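Local coordinates for protein endoglucanase (Komagataeibacter sucrofermentans, PDB 6VC5) that probably cleaves internal beta-1,4-glucosidic linkages in cellulose and related beta-glucans, at residues N19-D24 / W56-T61; G92-A97 / M159-Q164; K187-E192 / L241-R246; F219-I224 / D299-A304; N249-S254 / G265-Y270. All coordinates share one frame; numbering follows the deposited sequence. Where two conformers were deposited one is given.

Contact 1. Residues N19-D24 / W56-T61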
# COMPACT_ATOMS: atom_id res chain seq x y z
N ASN A 19 -8.82 22.32 0.53
CA ASN A 19 -7.44 22.63 0.17
C ASN A 19 -6.69 21.44 -0.41
O ASN A 19 -5.53 21.61 -0.84
CB ASN A 19 -6.66 23.22 1.36
CG ASN A 19 -6.55 22.28 2.55
OD1 ASN A 19 -7.03 21.13 2.53
ND2 ASN A 19 -5.91 22.76 3.61
N GLY A 20 -7.31 20.26 -0.48
CA GLY A 20 -6.65 19.10 -1.03
C GLY A 20 -6.12 18.12 -0.01
O GLY A 20 -5.62 17.06 -0.40
N ARG A 21 -6.23 18.42 1.29
CA ARG A 21 -5.72 17.52 2.32
C ARG A 21 -6.69 16.37 2.56
O ARG A 21 -7.91 16.55 2.59
CB ARG A 21 -5.51 18.27 3.63
CG ARG A 21 -4.29 19.15 3.61
CD ARG A 21 -4.05 19.77 4.96
NE ARG A 21 -3.66 18.77 5.94
CZ ARG A 21 -3.45 19.03 7.23
NH1 ARG A 21 -3.59 20.26 7.69
NH2 ARG A 21 -3.12 18.04 8.06
N ILE A 22 -6.13 15.18 2.75
CA ILE A 22 -6.87 14.03 3.25
C ILE A 22 -6.50 13.91 4.72
O ILE A 22 -5.31 13.86 5.06
CB ILE A 22 -6.47 12.76 2.49
CG1 ILE A 22 -6.76 12.92 1.00
CG2 ILE A 22 -7.19 11.54 3.07
CD1 ILE A 22 -8.19 13.29 0.69
N ILE A 23 -7.50 13.91 5.61
CA ILE A 23 -7.26 13.91 7.05
C ILE A 23 -8.19 12.91 7.71
O ILE A 23 -9.41 12.96 7.51
CB ILE A 23 -7.47 15.32 7.67
CG1 ILE A 23 -6.58 16.36 6.99
CG2 ILE A 23 -7.13 15.29 9.14
CD1 ILE A 23 -6.91 17.81 7.38
N ASP A 24 -7.61 12.00 8.50
CA ASP A 24 -8.38 11.08 9.33
C ASP A 24 -8.96 11.86 10.50
O ASP A 24 -8.23 12.51 11.25
CB ASP A 24 -7.41 10.02 9.85
CG ASP A 24 -8.04 9.04 10.83
OD1 ASP A 24 -9.23 9.17 11.18
OD2 ASP A 24 -7.29 8.12 11.24
N TRP A 56 -3.52 16.46 -5.52
CA TRP A 56 -2.16 16.41 -6.06
C TRP A 56 -1.41 17.72 -5.85
O TRP A 56 -0.25 17.70 -5.43
CB TRP A 56 -2.21 16.00 -7.53
CG TRP A 56 -0.91 16.19 -8.28
CD1 TRP A 56 -0.75 16.81 -9.49
CD2 TRP A 56 0.40 15.73 -7.90
NE1 TRP A 56 0.56 16.77 -9.88
CE2 TRP A 56 1.29 16.13 -8.92
CE3 TRP A 56 0.92 15.05 -6.79
CZ2 TRP A 56 2.66 15.86 -8.87
CZ3 TRP A 56 2.29 14.78 -6.75
CH2 TRP A 56 3.14 15.19 -7.78
N VAL A 57 -2.03 18.87 -6.13
CA VAL A 57 -1.32 20.13 -5.93
C VAL A 57 -0.90 20.29 -4.47
O VAL A 57 0.22 20.73 -4.17
CB VAL A 57 -2.16 21.33 -6.43
CG1 VAL A 57 -1.55 22.63 -5.98
CG2 VAL A 57 -2.21 21.30 -7.95
N TRP A 58 -1.77 19.90 -3.53
CA TRP A 58 -1.38 19.99 -2.12
C TRP A 58 -0.19 19.09 -1.82
O TRP A 58 0.77 19.52 -1.16
CB TRP A 58 -2.56 19.66 -1.19
CG TRP A 58 -2.24 20.04 0.24
CD1 TRP A 58 -2.51 21.23 0.85
CD2 TRP A 58 -1.53 19.24 1.21
NE1 TRP A 58 -2.04 21.21 2.15
CE2 TRP A 58 -1.43 20.01 2.38
CE3 TRP A 58 -1.00 17.95 1.19
CZ2 TRP A 58 -0.81 19.52 3.54
CZ3 TRP A 58 -0.38 17.47 2.34
CH2 TRP A 58 -0.29 18.25 3.50
N ALA A 59 -0.22 17.85 -2.31
CA ALA A 59 0.88 16.92 -2.02
C ALA A 59 2.18 17.40 -2.66
O ALA A 59 3.25 17.30 -2.05
CB ALA A 59 0.53 15.52 -2.52
N ARG A 60 2.12 17.87 -3.91
CA ARG A 60 3.32 18.34 -4.57
C ARG A 60 3.91 19.54 -3.85
O ARG A 60 5.12 19.62 -3.63
CB ARG A 60 2.98 18.69 -6.02
CG ARG A 60 4.19 19.00 -6.88
CD ARG A 60 3.73 19.45 -8.27
NE ARG A 60 3.05 20.74 -8.22
CZ ARG A 60 2.13 21.14 -9.09
NH1 ARG A 60 1.77 20.35 -10.10
NH2 ARG A 60 1.56 22.34 -8.96
N THR A 61 3.04 20.48 -3.45
CA THR A 61 3.48 21.72 -2.82
C THR A 61 4.07 21.47 -1.44
O THR A 61 5.08 22.08 -1.07
CB THR A 61 2.29 22.67 -2.72
OG1 THR A 61 1.81 22.96 -4.03
CG2 THR A 61 2.68 23.97 -2.00
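Arg21 lays its aliphatic part over one face of the Trp58 indole, where the loop after helix 4-15 runs past helix 49-62 of this family 8 (alpha/alpha)6 barrel. Trp58 keeps CG anti to its own N (chi1 -168°), which carries the indole out from the helix to the loop. Arg21 CG then stands 3.5 Å from the centroid of the five-membered ring and 22° off its normal, a CH-pi contact, while Arg21 CD passes on toward the six-membered ring, 3.5 Å from Trp58 CZ2. A bend at chi3 turns the guanidinium nearly parallel to the indole, the two planes being 15° apart. Ile23 CD1 lies 3.6 Å above one guanidinium face, and the polar end is spoken for elsewhere: Asp77 takes a salt bridge from NH2, Ser31 a hydrogen bond from NE. Gly20 brings the backbones close, its CA 5.5 Å from Trp58 CA; a side chain there would run into Trp58 CB. The preceding residue shapes the loop through an Asx turn, Asn19 OD1 accepting from Arg21 N at 3.1 Å, and its carbonyl meets the indole obliquely, Asn19 O 3.5 Å from Trp58 CD1.

Contact 2. Residues G92-A97 / M159-Q164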
# COMPACT_ATOMS: atom_id res chain seq x y z
N GLY A 92 3.60 5.20 -0.06
CA GLY A 92 3.02 6.48 -0.45
C GLY A 92 3.54 6.96 -1.80
O GLY A 92 2.76 7.38 -2.66
N ASP A 93 4.86 6.89 -2.00
CA ASP A 93 5.44 7.26 -3.29
C ASP A 93 4.80 6.47 -4.43
O ASP A 93 4.42 7.04 -5.47
CB ASP A 93 6.96 7.02 -3.27
CG ASP A 93 7.68 7.72 -2.10
OD1 ASP A 93 7.29 8.84 -1.70
OD2 ASP A 93 8.68 7.15 -1.60
N LEU A 94 4.64 5.15 -4.25
CA LEU A 94 4.13 4.30 -5.33
C LEU A 94 2.63 4.50 -5.56
O LEU A 94 2.16 4.37 -6.70
CB LEU A 94 4.41 2.83 -4.99
CG LEU A 94 5.87 2.41 -5.16
CD1 LEU A 94 6.04 0.99 -4.64
CD2 LEU A 94 6.36 2.53 -6.60
N LEU A 95 1.87 4.80 -4.50
CA LEU A 95 0.44 5.08 -4.66
C LEU A 95 0.20 6.38 -5.41
O LEU A 95 -0.66 6.45 -6.30
CB LEU A 95 -0.23 5.12 -3.29
CG LEU A 95 -0.41 3.76 -2.61
CD1 LEU A 95 -0.62 4.02 -1.12
CD2 LEU A 95 -1.58 2.99 -3.21
N ILE A 96 0.95 7.43 -5.06
CA ILE A 96 0.86 8.71 -5.75
C ILE A 96 1.22 8.53 -7.23
O ILE A 96 0.53 9.04 -8.12
CB ILE A 96 1.74 9.75 -5.05
CG1 ILE A 96 1.15 10.10 -3.67
CG2 ILE A 96 1.89 10.99 -5.90
CD1 ILE A 96 2.09 10.91 -2.78
N ALA A 97 2.31 7.81 -7.51
CA ALA A 97 2.72 7.59 -8.90
C ALA A 97 1.66 6.83 -9.69
O ALA A 97 1.35 7.20 -10.83
CB ALA A 97 4.05 6.85 -8.94
N MET A 159 1.91 -3.86 -5.95
CA MET A 159 2.20 -4.54 -7.21
C MET A 159 1.57 -3.89 -8.44
O MET A 159 2.27 -3.80 -9.47
CB MET A 159 1.92 -6.05 -7.09
CG MET A 159 2.90 -6.80 -6.18
SD MET A 159 4.63 -6.82 -6.76
CE MET A 159 5.32 -8.21 -5.81
N PRO A 160 0.32 -3.41 -8.43
CA PRO A 160 -0.20 -2.73 -9.63
C PRO A 160 0.56 -1.47 -9.99
O PRO A 160 0.55 -1.06 -11.17
CB PRO A 160 -1.64 -2.39 -9.24
CG PRO A 160 -1.99 -3.41 -8.18
CD PRO A 160 -0.73 -3.64 -7.41
N SER A 161 1.21 -0.83 -9.02
CA SER A 161 2.03 0.33 -9.33
C SER A 161 3.35 -0.06 -9.97
O SER A 161 3.82 0.62 -10.89
CB SER A 161 2.27 1.15 -8.06
OG SER A 161 2.88 2.37 -8.42
N LEU A 162 3.98 -1.14 -9.49
CA LEU A 162 5.19 -1.65 -10.14
C LEU A 162 4.90 -2.08 -11.57
O LEU A 162 5.72 -1.85 -12.46
CB LEU A 162 5.79 -2.79 -9.32
CG LEU A 162 6.17 -2.47 -7.87
CD1 LEU A 162 6.83 -3.69 -7.23
CD2 LEU A 162 7.08 -1.27 -7.81
N MET A 163 3.74 -2.71 -11.81
CA MET A 163 3.37 -3.10 -13.16
C MET A 163 3.18 -1.87 -14.04
O MET A 163 3.57 -1.87 -15.22
CB MET A 163 2.06 -3.90 -13.12
CG MET A 163 2.03 -5.13 -12.20
SD MET A 163 0.73 -6.30 -12.64
CE MET A 163 -0.77 -5.44 -12.25
N GLN A 164 2.58 -0.82 -13.49
CA GLN A 164 2.42 0.42 -14.25
C GLN A 164 3.77 1.03 -14.60
O GLN A 164 3.96 1.54 -15.70
CB GLN A 164 1.57 1.41 -13.45
CG GLN A 164 1.33 2.72 -14.16
CD GLN A 164 0.47 2.58 -15.40
OE1 GLN A 164 0.83 3.05 -16.48
NE2 GLN A 164 -0.67 1.92 -15.25
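Leu94 and Ser161 meet where two helices of the (alpha/alpha)6 barrel, 90-106 and 159-169, pack close to the centre of the molecule; their CA atoms are 6.0 Å apart. These two residues and Leu162 make up nearly all of a fully buried contact. Ser161 is the polar part. With OG anti to the serine N (chi1 -171°), the hydroxyl points across to the neighbouring helix and donates to a main-chain carbonyl, Ser161 OG lying 2.7 Å from Leu94 O. The C=O...OG angle is 124°, and the hydroxyl is tilted 34° from the carbonyl plane. Ser161 OG is also hydrogen-bonded to Tyr120 OH on helix 110-126, so one small side chain joins three helices. Replacing Ser161 with an alanine removes the hydroxyl and is likely to leave Leu94 O without this donor and Tyr120 OH without its mate in a buried setting. The rest of the contact is apolar. Leu94 CB sits 3.8 Å from Ser161 OG, and the Leu94 isobutyl group crosses that of Leu162, which also touches Trp174 and Met178 of helix 172-187. Leu162 uses a single methyl for both branches of its neighbour: Leu162 CD2 is 4.0 Å from Leu94 CD1 and 4.1 Å from Leu94 CD2.

Contact 3. Residues K187-E192 / L241-R246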
# COMPACT_ATOMS: atom_id res chain seq x y z
N LYS A 187 9.02 -16.90 0.46
CA LYS A 187 9.91 -17.45 1.47
C LYS A 187 9.70 -16.83 2.84
O LYS A 187 9.85 -17.51 3.87
CB LYS A 187 11.37 -17.27 1.06
CG LYS A 187 12.31 -17.98 2.00
CD LYS A 187 13.74 -17.64 1.74
CE LYS A 187 14.65 -18.70 2.31
NZ LYS A 187 14.22 -19.11 3.68
N GLY A 188 9.39 -15.54 2.90
CA GLY A 188 9.28 -14.82 4.15
C GLY A 188 7.92 -14.97 4.80
O GLY A 188 7.21 -13.99 5.02
N ARG A 189 7.55 -16.21 5.10
CA ARG A 189 6.28 -16.49 5.75
C ARG A 189 6.52 -17.34 6.99
O ARG A 189 7.45 -18.16 7.01
CB ARG A 189 5.28 -17.16 4.79
CG ARG A 189 4.88 -16.22 3.66
CD ARG A 189 3.82 -16.81 2.76
NE ARG A 189 4.31 -18.00 2.05
CZ ARG A 189 3.65 -19.15 1.98
NH1 ARG A 189 2.47 -19.27 2.57
NH2 ARG A 189 4.16 -20.18 1.32
N PHE A 190 5.71 -17.13 8.01
CA PHE A 190 6.06 -17.59 9.35
C PHE A 190 4.84 -18.14 10.07
O PHE A 190 3.70 -17.74 9.81
CB PHE A 190 6.66 -16.45 10.19
CG PHE A 190 7.91 -15.86 9.60
CD1 PHE A 190 9.16 -16.37 9.94
CD2 PHE A 190 7.84 -14.84 8.67
CE1 PHE A 190 10.31 -15.83 9.37
CE2 PHE A 190 8.97 -14.31 8.10
CZ PHE A 190 10.21 -14.81 8.44
N GLY A 191 5.11 -19.02 11.02
CA GLY A 191 4.07 -19.44 11.94
C GLY A 191 3.22 -20.54 11.36
O GLY A 191 3.39 -20.98 10.22
N GLU A 192 2.25 -20.97 12.18
CA GLU A 192 1.37 -22.08 11.81
C GLU A 192 0.49 -21.77 10.60
O GLU A 192 0.02 -22.71 9.95
CB GLU A 192 0.50 -22.48 13.00
CG GLU A 192 -0.44 -21.37 13.48
CD GLU A 192 -0.79 -21.51 14.96
OE1 GLU A 192 0.03 -21.09 15.81
OE2 GLU A 192 -1.87 -22.05 15.26
N LEU A 241 -2.78 -18.76 -2.31
CA LEU A 241 -4.22 -18.60 -2.18
C LEU A 241 -4.81 -19.65 -1.24
O LEU A 241 -5.68 -19.34 -0.42
CB LEU A 241 -4.90 -18.66 -3.55
CG LEU A 241 -6.43 -18.70 -3.54
CD1 LEU A 241 -7.01 -17.47 -2.88
CD2 LEU A 241 -6.99 -18.84 -4.94
N ALA A 242 -4.31 -20.89 -1.32
CA ALA A 242 -4.82 -21.94 -0.44
C ALA A 242 -4.46 -21.66 1.01
O ALA A 242 -5.28 -21.88 1.91
CB ALA A 242 -4.27 -23.30 -0.88
N ASP A 243 -3.25 -21.15 1.26
CA ASP A 243 -2.83 -20.82 2.62
C ASP A 243 -3.66 -19.67 3.19
O ASP A 243 -4.11 -19.73 4.34
CB ASP A 243 -1.34 -20.50 2.66
CG ASP A 243 -0.46 -21.73 2.49
OD1 ASP A 243 -0.98 -22.86 2.68
OD2 ASP A 243 0.74 -21.58 2.16
N PHE A 244 -3.86 -18.60 2.42
CA PHE A 244 -4.70 -17.52 2.93
C PHE A 244 -6.14 -18.00 3.15
O PHE A 244 -6.78 -17.62 4.14
CB PHE A 244 -4.67 -16.31 1.98
CG PHE A 244 -3.43 -15.46 2.10
CD1 PHE A 244 -3.19 -14.69 3.23
CD2 PHE A 244 -2.51 -15.41 1.06
CE1 PHE A 244 -2.04 -13.91 3.32
CE2 PHE A 244 -1.37 -14.63 1.14
CZ PHE A 244 -1.13 -13.87 2.28
N SER A 245 -6.66 -18.82 2.24
CA SER A 245 -8.03 -19.32 2.38
C SER A 245 -8.20 -20.13 3.66
O SER A 245 -9.20 -19.98 4.36
CB SER A 245 -8.40 -20.16 1.16
OG SER A 245 -8.41 -19.38 -0.03
N ARG A 246 -7.22 -20.97 3.98
CA ARG A 246 -7.30 -21.77 5.20
C ARG A 246 -7.33 -20.87 6.43
O ARG A 246 -8.05 -21.15 7.40
CB ARG A 246 -6.10 -22.71 5.29
CG ARG A 246 -6.48 -24.17 5.19
CD ARG A 246 -5.27 -25.07 5.36
NE ARG A 246 -4.20 -24.73 4.43
CZ ARG A 246 -4.24 -24.97 3.12
NH1 ARG A 246 -3.21 -24.64 2.35
NH2 ARG A 246 -5.31 -25.55 2.58
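Arg189 and Asp243 come together at about a right angle, the arginine reaching from the loop after helix 172-187 and the aspartate standing out from the middle of helix 238-251. Their flat ends are nevertheless nearly coplanar, with 25° between guanidinium and carboxylate. The contact rests on one charged hydrogen bond: Arg189 NH1 donates to Asp243 OD2 at 2.9 Å, nearly straight with an N-H...O angle of 167°, and the oxygen lies in the guanidinium plane. It is met on its anti side. Asp243 OD1 is likewise met anti, by Arg246 NH1 at 2.9 Å, one turn further along the same helix, so each carboxylate oxygen has its own arginine. Two positive partners would be expected to keep Asp243 ionised. Ala242 O lies over the Arg246 guanidinium, 3.4 Å above its plane. Arg189 bends at chi3 to bring its head to the aspartate; its NE donates to Ala186 O, and NH1 has a second acceptor in Lys194 O. Just before it, Gly188, the first residue past the helix, is the centre of an inverse gamma turn, whose Arg189 N to Lys187 O bond is weak. The whole is a three-membered Arg-Asp-Arg salt-bridge network, here linking the exit of helix 172-187 to helix 238-251.

Contact 4. Residues F219-I224 / D299-A304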
# COMPACT_ATOMS: atom_id res chain seq x y z
N PHE A 219 1.31 -10.56 11.81
CA PHE A 219 0.55 -10.27 10.59
C PHE A 219 -0.61 -9.39 11.02
O PHE A 219 -1.42 -9.84 11.73
CB PHE A 219 -0.00 -11.57 9.98
CG PHE A 219 -0.97 -11.37 8.82
CD1 PHE A 219 -0.53 -11.30 7.54
CD2 PHE A 219 -2.31 -11.34 9.04
CE1 PHE A 219 -1.41 -11.17 6.50
CE2 PHE A 219 -3.21 -11.20 8.01
CZ PHE A 219 -2.75 -11.09 6.73
N SER A 220 -0.64 -8.14 10.58
CA SER A 220 -1.66 -7.21 11.01
C SER A 220 -1.94 -6.11 9.99
O SER A 220 -2.16 -6.39 8.86
CB SER A 220 -1.38 -6.66 12.42
OG SER A 220 -0.42 -5.68 12.50
N TYR A 221 -1.91 -4.87 10.44
CA TYR A 221 -2.47 -3.79 9.68
C TYR A 221 -1.69 -3.40 8.44
O TYR A 221 -2.23 -2.78 7.57
CB TYR A 221 -2.69 -2.59 10.61
CG TYR A 221 -3.65 -2.92 11.70
CD1 TYR A 221 -4.98 -2.81 11.51
CD2 TYR A 221 -3.21 -3.39 12.92
CE1 TYR A 221 -5.87 -3.12 12.49
CE2 TYR A 221 -4.11 -3.73 13.91
CZ TYR A 221 -5.44 -3.58 13.68
OH TYR A 221 -6.41 -3.86 14.61
N ASP A 222 -0.42 -3.78 8.37
CA ASP A 222 0.36 -3.64 7.15
C ASP A 222 0.22 -4.85 6.22
O ASP A 222 -0.15 -4.73 5.07
CB ASP A 222 1.86 -3.50 7.48
CG ASP A 222 2.23 -2.20 8.19
OD1 ASP A 222 2.02 -2.11 9.41
OD2 ASP A 222 2.79 -1.30 7.56
N ALA A 223 0.46 -6.03 6.79
CA ALA A 223 0.56 -7.25 6.01
C ALA A 223 -0.74 -7.64 5.33
O ALA A 223 -0.72 -8.35 4.37
CB ALA A 223 1.11 -8.39 6.85
N ILE A 224 -1.85 -7.12 5.80
CA ILE A 224 -3.13 -7.51 5.26
C ILE A 224 -3.25 -6.90 3.89
O ILE A 224 -3.91 -7.50 3.05
CB ILE A 224 -4.29 -6.92 6.13
CG1 ILE A 224 -5.67 -7.36 5.63
CG2 ILE A 224 -4.23 -5.41 6.11
CD1 ILE A 224 -5.90 -8.84 5.79
N ASP A 299 -13.70 3.47 10.98
CA ASP A 299 -12.62 4.44 11.05
C ASP A 299 -12.00 4.62 9.67
O ASP A 299 -12.32 3.91 8.71
CB ASP A 299 -11.56 4.06 12.10
CG ASP A 299 -10.88 2.71 11.84
OD1 ASP A 299 -10.96 2.17 10.72
OD2 ASP A 299 -10.24 2.18 12.78
N TYR A 300 -11.09 5.59 9.60
CA TYR A 300 -10.41 5.91 8.35
C TYR A 300 -9.62 4.72 7.81
O TYR A 300 -9.64 4.46 6.60
CB TYR A 300 -9.47 7.09 8.61
CG TYR A 300 -8.50 7.35 7.51
CD1 TYR A 300 -8.85 8.14 6.43
CD2 TYR A 300 -7.23 6.79 7.54
CE1 TYR A 300 -7.96 8.37 5.41
CE2 TYR A 300 -6.33 7.02 6.51
CZ TYR A 300 -6.70 7.82 5.45
OH TYR A 300 -5.81 8.06 4.43
N TYR A 301 -8.89 4.01 8.67
CA TYR A 301 -8.09 2.89 8.19
C TYR A 301 -8.96 1.89 7.44
O TYR A 301 -8.61 1.44 6.34
CB TYR A 301 -7.40 2.19 9.37
CG TYR A 301 -6.72 0.92 8.94
CD1 TYR A 301 -5.42 0.94 8.46
CD2 TYR A 301 -7.39 -0.29 8.97
CE1 TYR A 301 -4.79 -0.22 8.03
CE2 TYR A 301 -6.79 -1.45 8.54
CZ TYR A 301 -5.49 -1.40 8.08
OH TYR A 301 -4.90 -2.56 7.65
N SER A 302 -10.08 1.52 8.04
CA SER A 302 -10.95 0.52 7.43
C SER A 302 -11.56 1.04 6.13
O SER A 302 -11.68 0.30 5.15
CB SER A 302 -12.06 0.16 8.42
OG SER A 302 -12.82 -0.93 7.94
N ALA A 303 -11.94 2.32 6.11
CA ALA A 303 -12.54 2.90 4.91
C ALA A 303 -11.57 2.87 3.73
O ALA A 303 -11.95 2.51 2.61
CB ALA A 303 -13.01 4.33 5.20
N ALA A 304 -10.31 3.25 3.96
CA ALA A 304 -9.33 3.24 2.88
C ALA A 304 -9.07 1.83 2.38
O ALA A 304 -8.97 1.60 1.16
CB ALA A 304 -8.04 3.93 3.33
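Tyr221 and Tyr301 mark the closest approach of the two backbones, yet their CA atoms stay 8.9 Å apart, a gap between an irregular turn of helical phi/psi at 221-224 and the first turn of helix 300-313. Tyr301 spans it. Its CG is anti to the backbone N (chi1 172°), which sends the ring straight out from the helix to the turn, and Tyr301 OH donates to Tyr221 O at 2.7 Å. The hydroxyl comes in the carbonyl plane on a lone pair, the C=O...OH angle being 118°. Tyr221 then folds its own ring back against the donor: the pair is T-shaped, the edge of Tyr221 toward the face of Tyr301, planes at 80° and centroids 5.4 Å apart. Tyr221 CD1 leads, 3.7 Å from Tyr301 CE2. On the turn, Ile224 CG2 comes within 3.3 Å of Tyr301 OH. Asp299 caps the helix start, its OD1 accepting from Ser302 N at 2.9 Å. A phenylalanine in place of Tyr301 would probably keep much of the ring contact but leave Tyr221 O without its donor and the turn less firmly placed. One tyrosine thus works in two ways on the same residue, its hydroxyl holding the main chain while its pi face receives the C-H edge of the side chain.

Contact 5. Residues N249-S254 / G265-Y270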
# COMPACT_ATOMS: atom_id res chain seq x y z
N ASN A 249 -10.85 -18.90 6.65
CA ASN A 249 -11.96 -19.79 6.95
C ASN A 249 -11.86 -20.43 8.33
O ASN A 249 -12.89 -20.84 8.89
CB ASN A 249 -12.09 -20.83 5.85
CG ASN A 249 -12.67 -20.23 4.58
OD1 ASN A 249 -13.75 -19.66 4.60
ND2 ASN A 249 -11.94 -20.35 3.48
N HIS A 250 -10.66 -20.51 8.91
CA HIS A 250 -10.54 -20.99 10.29
C HIS A 250 -11.23 -20.06 11.27
O HIS A 250 -11.86 -20.51 12.23
CB HIS A 250 -9.07 -21.11 10.70
CG HIS A 250 -8.90 -21.62 12.10
ND1 HIS A 250 -9.05 -22.95 12.44
CD2 HIS A 250 -8.57 -20.97 13.25
CE1 HIS A 250 -8.83 -23.10 13.74
NE2 HIS A 250 -8.54 -21.91 14.25
N TYR A 251 -11.11 -18.75 11.05
CA TYR A 251 -11.70 -17.77 11.95
C TYR A 251 -13.11 -17.38 11.55
O TYR A 251 -13.96 -17.15 12.42
CB TYR A 251 -10.79 -16.55 12.08
CG TYR A 251 -9.58 -16.86 12.94
CD1 TYR A 251 -9.72 -17.06 14.30
CD2 TYR A 251 -8.31 -16.99 12.37
CE1 TYR A 251 -8.64 -17.36 15.10
CE2 TYR A 251 -7.21 -17.30 13.17
CZ TYR A 251 -7.39 -17.48 14.53
OH TYR A 251 -6.31 -17.78 15.33
N GLY A 252 -13.39 -17.32 10.25
CA GLY A 252 -14.71 -16.99 9.78
C GLY A 252 -14.94 -15.50 9.62
O GLY A 252 -14.28 -14.66 10.24
N ALA A 253 -15.96 -15.17 8.81
CA ALA A 253 -16.23 -13.78 8.46
C ALA A 253 -16.60 -12.93 9.67
O ALA A 253 -16.39 -11.72 9.65
CB ALA A 253 -17.35 -13.72 7.42
N SER A 254 -17.14 -13.54 10.72
CA SER A 254 -17.56 -12.81 11.91
C SER A 254 -16.47 -12.64 12.96
O SER A 254 -16.69 -11.94 13.95
CB SER A 254 -18.77 -13.48 12.56
OG SER A 254 -19.88 -13.52 11.68
N GLY A 265 1.12 -17.88 17.57
CA GLY A 265 -0.25 -18.08 17.16
C GLY A 265 -1.29 -17.29 17.92
O GLY A 265 -2.48 -17.42 17.59
N ALA A 266 -0.91 -16.50 18.93
CA ALA A 266 -1.90 -15.71 19.65
C ALA A 266 -2.59 -14.72 18.72
O ALA A 266 -1.99 -14.21 17.77
CB ALA A 266 -1.24 -14.96 20.81
N ARG A 267 -3.87 -14.49 18.94
CA ARG A 267 -4.59 -13.49 18.16
C ARG A 267 -5.04 -12.34 19.05
O ARG A 267 -5.15 -12.48 20.28
CB ARG A 267 -5.82 -14.10 17.47
CG ARG A 267 -6.83 -14.73 18.42
CD ARG A 267 -8.21 -14.85 17.77
NE ARG A 267 -8.84 -13.54 17.67
CZ ARG A 267 -9.90 -13.26 16.91
NH1 ARG A 267 -10.38 -12.03 16.88
NH2 ARG A 267 -10.47 -14.21 16.19
N SER A 268 -5.30 -11.21 18.42
CA SER A 268 -5.89 -10.09 19.14
C SER A 268 -7.21 -10.52 19.77
O SER A 268 -7.96 -11.31 19.19
CB SER A 268 -6.15 -8.92 18.19
OG SER A 268 -7.01 -9.29 17.12
N PRO A 269 -7.53 -10.04 20.97
CA PRO A 269 -8.84 -10.38 21.54
C PRO A 269 -9.98 -9.80 20.74
O PRO A 269 -11.04 -10.42 20.64
CB PRO A 269 -8.78 -9.79 22.96
CG PRO A 269 -7.67 -8.78 22.93
CD PRO A 269 -6.69 -9.23 21.88
N TYR A 270 -9.77 -8.63 20.13
CA TYR A 270 -10.78 -8.00 19.32
C TYR A 270 -10.69 -8.50 17.89
O TYR A 270 -9.70 -9.11 17.48
CB TYR A 270 -10.57 -6.48 19.31
CG TYR A 270 -9.14 -6.03 19.07
CD1 TYR A 270 -8.65 -5.82 17.79
CD2 TYR A 270 -8.29 -5.77 20.15
CE1 TYR A 270 -7.35 -5.38 17.58
CE2 TYR A 270 -7.00 -5.33 19.96
CZ TYR A 270 -6.53 -5.13 18.67
OH TYR A 270 -5.24 -4.69 18.51
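Tyr251 and Arg267 pass each other in opposite directions near the surface of the (alpha/alpha)6 barrel, where helix 238-251 ends and the loop leading to helix 274-282 runs alongside. Between the segments the contact is one of van der Waals touch: Arg267 NH2 is 3.5 Å from Tyr251 CD1, and Arg267 CD is 3.7 Å from Tyr251 CE1. The guanidinium stands steeply to the ring, planes 79° apart, and presents its edge. Pro257 touches both side chains. On the ring's own helix, His250 CD2 sits 3.8 Å above the centre of one Tyr251 face, after which Gly252 leaves the helix with positive phi. Hydrogen bonds fix the arginine. Its CG lies between the backbone N and carbonyl carbon (chi1 58°), and the chain bends at chi3, curling the head back over its own loop. Arg267 NE donates to Ser268 O at 2.8 Å, almost straight at 172°, while NH2 serves Ala255 O and NH1 serves Asn271 OD1. The loop's other focus is the Tyr270 carbonyl, gripped from opposite faces of its plane: Arg267 NH1 reaches Tyr270 O at 3.1 Å and Ser268 OG reaches the same oxygen at 2.7 Å.

From the N terminus, contact 1 first closes a loop of 31 residues, bringing the chain after helix 4-15 against helix 49-62. Contact 2 follows in series, pairing helices 90-106 and 159-169 near the centre; Trp56 packs on Ile96 between the two. Contacts 3 and 4 cross, since 219-224 falls between 187-192 and 241-246 while 299-304 comes after both; Phe219 and Phe244 touch where they meet. Contact 5 comes after contact 3, shares helix 238-251 with it, closes a ten-residue loop, and is nested in the long loop that contact 4 closes, with Tyr221 against Tyr270. Helix 300-313 finally returns to the beginning, Tyr300 packing on Asp24 and Ile22 of contact 1.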